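Local structure of Blr6230 protein (Bradyrhizobium diazoefficiens USDA 110, 5NGG) at residues F89-I94 with K114-A119; A173-S178 with V220-A225; L43-Y48 with T187-K192. The protein is a zinc-dependent subclass B3 metallo-beta-lactamase, an enzyme that opens the beta-lactam ring of antibiotics by hydrolysis. All blocks are in the same frame, centred on the assembly; numbering follows the deposited sequence. Where two conformers were deposited one is given.

Contact 1 of 3, residues F89-I94 with K114-A119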
loop_
_atom_site.group_PDB
_atom_site.type_symbol
_atom_site.label_atom_id
_atom_site.label_comp_id
_atom_site.label_asym_id
_atom_site.label_seq_id
_atom_site.Cartn_x
_atom_site.Cartn_y
_atom_site.Cartn_z
ATOM N N PHE A 89 -7.731 12.765 15.553
ATOM C CA PHE A 89 -8.093 11.375 15.800
ATOM C C PHE A 89 -7.373 10.824 17.020
ATOM O O PHE A 89 -6.333 11.345 17.423
ATOM C CB PHE A 89 -7.693 10.500 14.618
ATOM C CG PHE A 89 -8.445 10.784 13.358
ATOM C CD1 PHE A 89 -9.815 10.578 13.287
ATOM C CD2 PHE A 89 -7.765 11.198 12.211
ATOM C CE1 PHE A 89 -10.495 10.818 12.111
ATOM C CE2 PHE A 89 -8.433 11.450 11.033
ATOM C CZ PHE A 89 -9.804 11.277 10.982
ATOM N N LYS A 90 -7.951 9.761 17.571
ATOM C CA LYS A 90 -7.331 8.977 18.631
ATOM C C LYS A 90 -6.834 7.678 18.048
ATOM O O LYS A 90 -7.622 6.942 17.449
ATOM C CB LYS A 90 -8.314 8.697 19.773
ATOM C CG LYS A 90 -8.744 9.956 20.486
ATOM C CD LYS A 90 -9.591 9.648 21.715
ATOM C CE LYS A 90 -10.941 9.047 21.353
ATOM N N VAL A 91 -5.558 7.367 18.286
ATOM C CA VAL A 91 -5.022 6.046 17.907
ATOM C C VAL A 91 -5.894 4.943 18.491
ATOM O O VAL A 91 -6.171 3.960 17.808
ATOM C CB VAL A 91 -3.541 5.862 18.307
ATOM C CG1 VAL A 91 -3.037 4.417 18.145
ATOM C CG2 VAL A 91 -2.667 6.775 17.468
ATOM N N ALA A 92 -6.378 5.132 19.722
ATOM C CA ALA A 92 -7.220 4.128 20.358
ATOM C C ALA A 92 -8.523 3.799 19.609
ATOM O O ALA A 92 -9.157 2.771 19.884
ATOM C CB ALA A 92 -7.532 4.567 21.785
ATOM N N ASP A 93 -8.965 4.679 18.716
ATOM C CA ASP A 93 -10.181 4.420 17.946
ATOM C C ASP A 93 -9.980 3.565 16.708
ATOM O O ASP A 93 -10.945 3.271 16.016
ATOM C CB ASP A 93 -10.857 5.731 17.558
ATOM C CG ASP A 93 -11.451 6.457 18.744
ATOM O OD1 ASP A 93 -11.721 5.837 19.797
ATOM O OD2 ASP A 93 -11.641 7.673 18.605
ATOM N N ILE A 94 -8.746 3.160 16.426
ATOM C CA ILE A 94 -8.486 2.234 15.338
ATOM C C ILE A 94 -9.033 0.849 15.708
ATOM O O ILE A 94 -8.621 0.263 16.708
ATOM C CB ILE A 94 -6.987 2.142 15.026
ATOM C CG1 ILE A 94 -6.477 3.477 14.497
ATOM C CG2 ILE A 94 -6.718 1.032 14.015
ATOM C CD1 ILE A 94 -4.965 3.612 14.505
ATOM N N LYS A 114 -1.457 -2.893 16.674
ATOM C CA LYS A 114 -2.408 -3.929 17.031
ATOM C C LYS A 114 -2.431 -4.175 18.546
ATOM O O LYS A 114 -3.501 -4.314 19.147
ATOM C CB LYS A 114 -2.084 -5.206 16.265
ATOM C CG LYS A 114 -3.031 -6.343 16.552
ATOM C CD LYS A 114 -2.892 -7.442 15.526
ATOM C CE LYS A 114 -3.914 -8.513 15.809
ATOM N NZ LYS A 114 -3.590 -9.777 15.106
ATOM N N LYS A 115 -1.251 -4.242 19.150
ATOM C CA LYS A 115 -1.184 -4.464 20.593
ATOM C C LYS A 115 -1.774 -3.293 21.384
ATOM O O LYS A 115 -2.510 -3.501 22.359
ATOM C CB LYS A 115 0.251 -4.729 21.030
ATOM C CG LYS A 115 0.339 -5.158 22.483
ATOM C CD LYS A 115 1.655 -5.839 22.805
ATOM C CE LYS A 115 1.743 -6.133 24.292
ATOM N N GLU A 116 -1.459 -2.072 20.949
ATOM C CA GLU A 116 -1.896 -0.859 21.662
ATOM C C GLU A 116 -3.411 -0.700 21.614
ATOM O O GLU A 116 -4.018 -0.232 22.577
ATOM C CB GLU A 116 -1.220 0.386 21.069
ATOM C CG GLU A 116 -1.610 1.724 21.680
ATOM C CD GLU A 116 -0.828 2.885 21.098
ATOM O OE1 GLU A 116 0.318 2.681 20.633
ATOM O OE2 GLU A 116 -1.362 4.013 21.112
ATOM N N THR A 117 -4.013 -1.070 20.484
ATOM C CA THR A 117 -5.419 -0.762 20.214
ATOM C C THR A 117 -6.394 -1.926 20.333
ATOM O O THR A 117 -7.590 -1.697 20.482
ATOM C CB THR A 117 -5.601 -0.199 18.789
ATOM O OG1 THR A 117 -5.253 -1.194 17.812
ATOM C CG2 THR A 117 -4.787 1.067 18.592
ATOM N N GLY A 118 -5.900 -3.151 20.213
ATOM C CA GLY A 118 -6.748 -4.321 20.075
ATOM C C GLY A 118 -7.407 -4.487 18.721
ATOM O O GLY A 118 -8.346 -5.276 18.591
ATOM N N ALA A 119 -6.940 -3.759 17.708
ATOM C CA ALA A 119 -7.516 -3.841 16.372
ATOM C C ALA A 119 -7.251 -5.198 15.729
ATOM O O ALA A 119 -6.352 -5.924 16.129
ATOM C CB ALA A 119 -6.932 -2.750 15.509
HETATM O O HOH W 1 -8.294 0.814 21.625
HETATM O O HOH W 2 -9.646 -1.511 18.615
#
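A92 and T117 bring the two backbones nearest, 5.2 Å from CA to CA, where a 3-10 turn at 91-93 meets the C-terminal end of helix 110-117; two residues on, I94 lies across from A119. T117 carries the packing. Its CG2 presses against the backbone O of V91 at 3.3 Å and continues onto V91 CG1, the two side chains crossing at about a right angle. V91 CG1 stands anti to the backbone N (chi1 170°), which puts this one methyl against both T117 CG2 and the carboxylate of E116. There E116 OE2 merely rests on the methyl, 3.4 Å from V91 CG1, while OE1 of the same carboxylate makes a salt bridge to K81. Farther down, A119 CB sits against the carbonyl O of I94 and, 4.1 Å away, against I94 CG2.

The polar work between the segments is done by two waters. Water 1 donates to A92 O and T117 O, and water 2 to I94 O and again to T117 O, at 2.8 Å in each case, so the last helical carbonyl takes a bond from both. The helix ends in G118, whose positive phi (74°) turns the chain toward strand 120-124. An ST turn secures that exit: A119 N donates to T117 OG1 over 3.1 Å, and this hydroxyl is also bonded to I113 O.

E116, K81 and E112 form a zinc site in a crystal structure of this protein; no zinc occupies it in this chain. The contact joins the loop entering strand 94-98 to the end of helix 110-117, with V91 also touching helix 77-86 through K81 and I84 and I94 lying on L66 and L68 of strand 65-69.

Contact 2 of 3, residues A173-S178 with V220-A225. With ZN (zinc ion), chain D.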
loop_
_atom_site.group_PDB
_atom_site.type_symbol
_atom_site.label_atom_id
_atom_site.label_comp_id
_atom_site.label_asym_id
_atom_site.label_seq_id
_atom_site.Cartn_x
_atom_site.Cartn_y
_atom_site.Cartn_z
ATOM N N ALA A 173 -7.394 -9.117 -5.596
ATOM C CA ALA A 173 -6.105 -9.799 -5.623
ATOM C C ALA A 173 -5.300 -9.263 -6.786
ATOM O O ALA A 173 -5.666 -9.444 -7.945
ATOM C CB ALA A 173 -6.303 -11.301 -5.732
ATOM N N THR A 174 -4.207 -8.568 -6.465
ATOM C CA THR A 174 -3.342 -7.948 -7.452
ATOM C C THR A 174 -1.887 -8.341 -7.140
ATOM O O THR A 174 -1.034 -7.474 -6.906
ATOM C CB THR A 174 -3.518 -6.413 -7.467
ATOM O OG1 THR A 174 -3.467 -5.911 -6.125
ATOM C CG2 THR A 174 -4.852 -6.018 -8.049
ATOM N N PRO A 175 -1.586 -9.661 -7.191
ATOM C CA PRO A 175 -0.254 -10.143 -6.844
ATOM C C PRO A 175 0.831 -9.740 -7.832
ATOM O O PRO A 175 0.553 -9.296 -8.946
ATOM C CB PRO A 175 -0.429 -11.667 -6.832
ATOM C CG PRO A 175 -1.498 -11.904 -7.853
ATOM C CD PRO A 175 -2.474 -10.774 -7.593
ATOM N N GLY A 176 2.070 -9.923 -7.402
ATOM C CA GLY A 176 3.268 -9.663 -8.210
ATOM C C GLY A 176 4.302 -9.026 -7.322
ATOM O O GLY A 176 5.307 -9.649 -6.963
ATOM N N HIS A 177 4.044 -7.791 -6.894
ATOM C CA HIS A 177 4.984 -7.115 -6.024
ATOM C C HIS A 177 5.151 -7.911 -4.696
ATOM O O HIS A 177 6.245 -7.926 -4.114
ATOM C CB HIS A 177 4.531 -5.660 -5.800
ATOM C CG HIS A 177 5.450 -4.873 -4.933
ATOM N ND1 HIS A 177 6.578 -4.236 -5.392
ATOM C CD2 HIS A 177 5.416 -4.663 -3.605
ATOM C CE1 HIS A 177 7.179 -3.638 -4.370
ATOM N NE2 HIS A 177 6.506 -3.897 -3.273
ATOM N N SER A 178 4.067 -8.531 -4.225
ATOM C CA SER A 178 4.134 -9.572 -3.203
ATOM C C SER A 178 3.104 -10.629 -3.588
ATOM O O SER A 178 2.191 -10.344 -4.375
ATOM C CB SER A 178 3.842 -9.012 -1.805
ATOM O OG SER A 178 2.447 -8.750 -1.639
ATOM N N VAL A 220 6.165 -13.805 -12.251
ATOM C CA VAL A 220 6.030 -13.107 -13.518
ATOM C C VAL A 220 4.556 -13.079 -13.988
ATOM O O VAL A 220 4.036 -12.058 -14.409
ATOM C CB VAL A 220 6.998 -13.686 -14.577
ATOM C CG1 VAL A 220 6.673 -13.151 -15.973
ATOM C CG2 VAL A 220 8.452 -13.394 -14.206
ATOM N N ASP A 221 3.913 -14.248 -13.978
ATOM C CA ASP A 221 2.513 -14.356 -14.359
ATOM C C ASP A 221 1.626 -13.451 -13.516
ATOM O O ASP A 221 0.716 -12.804 -14.058
ATOM C CB ASP A 221 2.042 -15.816 -14.285
ATOM C CG ASP A 221 2.578 -16.678 -15.411
ATOM O OD1 ASP A 221 2.585 -16.224 -16.565
ATOM O OD2 ASP A 221 2.961 -17.820 -15.127
ATOM N N ASP A 222 1.894 -13.392 -12.205
ATOM C CA ASP A 222 1.130 -12.524 -11.315
ATOM C C ASP A 222 1.223 -11.043 -11.750
ATOM O O ASP A 222 0.199 -10.352 -11.864
ATOM C CB ASP A 222 1.560 -12.733 -9.862
ATOM C CG ASP A 222 1.019 -14.006 -9.230
ATOM O OD1 ASP A 222 0.116 -14.698 -9.786
ATOM O OD2 ASP A 222 1.462 -14.283 -8.088
ATOM N N TYR A 223 2.433 -10.539 -11.974
ATOM C CA TYR A 223 2.604 -9.139 -12.398
ATOM C C TYR A 223 1.806 -8.815 -13.644
ATOM O O TYR A 223 1.119 -7.825 -13.749
ATOM C CB TYR A 223 4.061 -8.823 -12.667
ATOM C CG TYR A 223 4.888 -8.343 -11.478
ATOM C CD1 TYR A 223 4.814 -7.021 -11.020
ATOM C CD2 TYR A 223 5.815 -9.178 -10.864
ATOM C CE1 TYR A 223 5.616 -6.576 -9.984
ATOM C CE2 TYR A 223 6.631 -8.734 -9.833
ATOM C CZ TYR A 223 6.519 -7.442 -9.396
ATOM O OH TYR A 223 7.386 -7.032 -8.402
ATOM N N ARG A 224 1.918 -9.667 -14.659
ATOM C CA ARG A 224 1.229 -9.378 -15.940
ATOM C C ARG A 224 -0.302 -9.506 -15.817
ATOM O O ARG A 224 -1.035 -8.733 -16.435
ATOM C CB ARG A 224 1.816 -10.203 -17.095
ATOM C CG ARG A 224 3.213 -9.752 -17.532
ATOM C CD ARG A 224 3.871 -10.824 -18.379
ATOM N NE ARG A 224 5.118 -10.453 -19.029
ATOM C CZ ARG A 224 5.504 -9.226 -19.381
ATOM N NH1 ARG A 224 4.745 -8.169 -19.155
ATOM N NH2 ARG A 224 6.676 -9.065 -19.982
ATOM N N ALA A 225 -0.786 -10.419 -14.979
ATOM C CA ALA A 225 -2.234 -10.465 -14.678
ATOM C C ALA A 225 -2.669 -9.163 -13.984
ATOM O O ALA A 225 -3.700 -8.572 -14.314
ATOM C CB ALA A 225 -2.577 -11.667 -13.807
HETATM ZN ZN ZN D . 6.830 -3.440 -1.282
HETATM O O HOH W 3 7.752 -1.984 -0.604
#
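The carboxylate oxygen OD2 of D222 is gripped by two groups from elsewhere in the fold, a salt bridge from R126 and a hydrogen bond with the hydroxyl of Y216, while the same carboxylate lies against the ring of P175. The approach is roughly perpendicular: D222 CG is 3.6 Å from P175 CG, and D222 OD2 is 3.5 Å from P175 CB. D222 reaches the proline with CG anti to its own carbonyl carbon (chi1 -76°), beside the backbone N. Nearby, P175 O faces D222 O at 3.1 Å; these are two acceptors and not bonded, and P175 O takes a hydrogen bond from T226 in the next turn of helix 219-232.

G176 then passes over the ring of Y223. Its CA stands 3.8 Å from the ring centroid and 12° off the normal, a CH-pi contact over the face, and G176 C and H177 N lie above the same face nearer the rim. With no side chain, G176 lets its CA lie directly on the ring, and with phi at 140° it takes a backbone shape suited to glycine. This is the zinc-binding loop of the metallo-beta-lactamase fold, between strands 167-173 and 182-190, pressed down on the helix just before its histidine. H177 NE2 binds zinc at 2.1 Å, alongside H101, H103 and water 3, the water lying in the plane of the imidazole at its edge.

The other nitrogen of that ring, H177 ND1, is hydrogen-bonded to T204 O, which probably fixes the rotation of the imidazole and polarises it toward the metal. T204 O is thus the second-shell group, and Y223 OH, bonded to it, stands one step behind; this hydroxyl oxygen also touches H177 CA at 3.4 Å.

Contact 3 of 3, residues L43-Y48 with T187-K192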
loop_
_atom_site.group_PDB
_atom_site.type_symbol
_atom_site.label_atom_id
_atom_site.label_comp_id
_atom_site.label_asym_id
_atom_site.label_seq_id
_atom_site.Cartn_x
_atom_site.Cartn_y
_atom_site.Cartn_z
ATOM N N LEU A 43 -7.900 13.965 2.396
ATOM C CA LEU A 43 -7.634 13.761 0.983
ATOM C C LEU A 43 -8.938 13.801 0.165
ATOM O O LEU A 43 -9.060 14.593 -0.782
ATOM C CB LEU A 43 -6.810 12.473 0.833
ATOM C CG LEU A 43 -6.248 12.185 -0.539
ATOM C CD1 LEU A 43 -5.011 11.268 -0.425
ATOM C CD2 LEU A 43 -7.289 11.535 -1.456
ATOM N N ILE A 44 -9.901 12.938 0.494
ATOM C CA ILE A 44 -11.244 12.996 -0.109
ATOM C C ILE A 44 -12.214 12.354 0.873
ATOM O O ILE A 44 -11.952 11.297 1.412
ATOM C CB ILE A 44 -11.308 12.320 -1.500
ATOM C CG1 ILE A 44 -12.667 12.600 -2.160
ATOM C CG2 ILE A 44 -10.980 10.815 -1.444
ATOM C CD1 ILE A 44 -12.694 12.292 -3.653
ATOM N N ASP A 45 -13.306 13.054 1.151
ATOM C CA ASP A 45 -14.385 12.555 2.009
ATOM C C ASP A 45 -13.762 12.032 3.323
ATOM O O ASP A 45 -13.127 12.815 4.042
ATOM C CB ASP A 45 -15.233 11.542 1.241
ATOM C CG ASP A 45 -16.573 11.240 1.894
ATOM O OD1 ASP A 45 -16.935 11.855 2.934
ATOM O OD2 ASP A 45 -17.280 10.356 1.340
ATOM N N ASN A 46 -13.948 10.751 3.650
ATOM C CA ASN A 46 -13.498 10.186 4.915
ATOM C C ASN A 46 -12.122 9.522 4.863
ATOM O O ASN A 46 -11.780 8.781 5.768
ATOM C CB ASN A 46 -14.556 9.239 5.488
ATOM C CG ASN A 46 -14.893 8.058 4.611
ATOM O OD1 ASN A 46 -14.847 8.135 3.376
ATOM N ND2 ASN A 46 -15.324 6.977 5.251
ATOM N N ILE A 47 -11.330 9.827 3.835
ATOM C CA ILE A 47 -9.966 9.320 3.657
ATOM C C ILE A 47 -8.977 10.444 3.981
ATOM O O ILE A 47 -9.022 11.512 3.350
ATOM C CB ILE A 47 -9.704 8.786 2.240
ATOM C CG1 ILE A 47 -10.667 7.659 1.871
ATOM C CG2 ILE A 47 -8.250 8.331 2.123
ATOM C CD1 ILE A 47 -10.601 7.230 0.431
ATOM N N TYR A 48 -8.074 10.155 4.921
ATOM C CA TYR A 48 -7.105 11.132 5.421
ATOM C C TYR A 48 -5.692 10.563 5.228
ATOM O O TYR A 48 -5.441 9.391 5.535
ATOM C CB TYR A 48 -7.313 11.425 6.919
ATOM C CG TYR A 48 -8.666 12.025 7.239
ATOM C CD1 TYR A 48 -9.818 11.243 7.246
ATOM C CD2 TYR A 48 -8.805 13.395 7.489
ATOM C CE1 TYR A 48 -11.066 11.797 7.493
ATOM C CE2 TYR A 48 -10.050 13.952 7.753
ATOM C CZ TYR A 48 -11.170 13.154 7.756
ATOM O OH TYR A 48 -12.415 13.708 7.997
ATOM N N THR A 187 -16.063 3.269 -1.991
ATOM C CA THR A 187 -16.784 4.399 -2.533
ATOM C C THR A 187 -16.714 5.575 -1.548
ATOM O O THR A 187 -16.876 5.411 -0.321
ATOM C CB THR A 187 -18.261 4.030 -2.719
ATOM O OG1 THR A 187 -18.319 2.851 -3.516
ATOM C CG2 THR A 187 -19.065 5.145 -3.371
ATOM N N VAL A 188 -16.525 6.763 -2.118
ATOM C CA VAL A 188 -16.600 8.033 -1.374
ATOM C C VAL A 188 -17.579 8.953 -2.076
ATOM O O VAL A 188 -17.994 8.681 -3.217
ATOM C CB VAL A 188 -15.208 8.737 -1.232
ATOM C CG1 VAL A 188 -14.248 7.855 -0.442
ATOM C CG2 VAL A 188 -14.628 9.113 -2.588
ATOM N N LYS A 189 -17.911 10.055 -1.416
ATOM C CA LYS A 189 -18.700 11.112 -2.016
ATOM C C LYS A 189 -17.800 12.255 -2.443
ATOM O O LYS A 189 -16.878 12.658 -1.717
ATOM C CB LYS A 189 -19.703 11.677 -1.022
ATOM C CG LYS A 189 -20.646 10.669 -0.416
ATOM C CD LYS A 189 -21.423 9.853 -1.423
ATOM C CE LYS A 189 -22.244 10.704 -2.360
ATOM N NZ LYS A 189 -23.234 9.889 -3.122
ATOM N N ASP A 190 -18.130 12.807 -3.599
ATOM C CA ASP A 190 -17.635 14.086 -4.042
ATOM C C ASP A 190 -18.884 14.911 -4.338
ATOM O O ASP A 190 -19.584 14.684 -5.340
ATOM C CB ASP A 190 -16.800 13.898 -5.292
ATOM C CG ASP A 190 -16.308 15.191 -5.841
ATOM O OD1 ASP A 190 -15.636 15.924 -5.091
ATOM O OD2 ASP A 190 -16.601 15.479 -7.012
ATOM N N GLY A 191 -19.211 15.834 -3.440
ATOM C CA GLY A 191 -20.520 16.478 -3.454
ATOM C C GLY A 191 -21.606 15.413 -3.311
ATOM O O GLY A 191 -21.572 14.601 -2.375
ATOM N N LYS A 192 -22.543 15.388 -4.258
ATOM C CA LYS A 192 -23.647 14.415 -4.260
ATOM C C LYS A 192 -23.291 13.076 -4.904
ATOM O O LYS A 192 -24.062 12.119 -4.781
ATOM C CB LYS A 192 -24.864 14.993 -4.979
ATOM C CG LYS A 192 -25.432 16.243 -4.356
HETATM O O HOH W 4 -15.220 14.544 -0.793
HETATM O O HOH W 5 -16.915 6.586 2.244
#
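V188 spreads its two methyls over the turn at 44-47, with CG2 3.9 Å from CD1 of I44 and CG1 3.8 Å from CD1 of I47. The turn is a type II' beta turn from I44 to I47, joining strands 41-44 and 47-49 at one margin of the seven-stranded sheet, with a classic bulge in which L43 and I44 both face I47. The turn end of this hairpin thus packs on strand 182-190 of the second sheet, part of the alpha-beta/beta-alpha sandwich of this family. V188 meets I47 at about a right angle, and N46 OD1 lies beside V188 CG1, the methyl that meets I47; N46 ND2 is bonded to K61 O.

Two waters supplement the packing. Water 5 donates to N46 OD1 and T187 O, while water 4 donates to K189 O over 2.7 Å and weakly accepts from D45 N. K189 sends its ammonium away to D194 and to K192 O.

The direct polar link comes from D45, whose CG is anti to the backbone N (chi1 -165°): K189 N donates to D45 OD2 at 2.8 Å, nearly straight at 172°, meeting the anti side of that oxygen 35° out of the carboxylate plane.

Contacts 1 and 3 touch through their first segments: F89 and Y48 stack edge-to-face, F89 CZ lying 3.7 Å from Y48 CD1, which ties the loop before strand 94-98 to the second strand of the hairpin. Their centres are 23 Å apart. Contact 2 stands well away, its centre 32 Å from contact 1 and 29 Å from contact 3, with nearest atoms about 18 and 16 Å apart. It alone reaches the paired active-site zincs: the side chain of H177 is about 3 Å from a bound acetate and about 5 Å from the second zinc. Contacts 1 and 2 lie on opposite sides of the chain's centre.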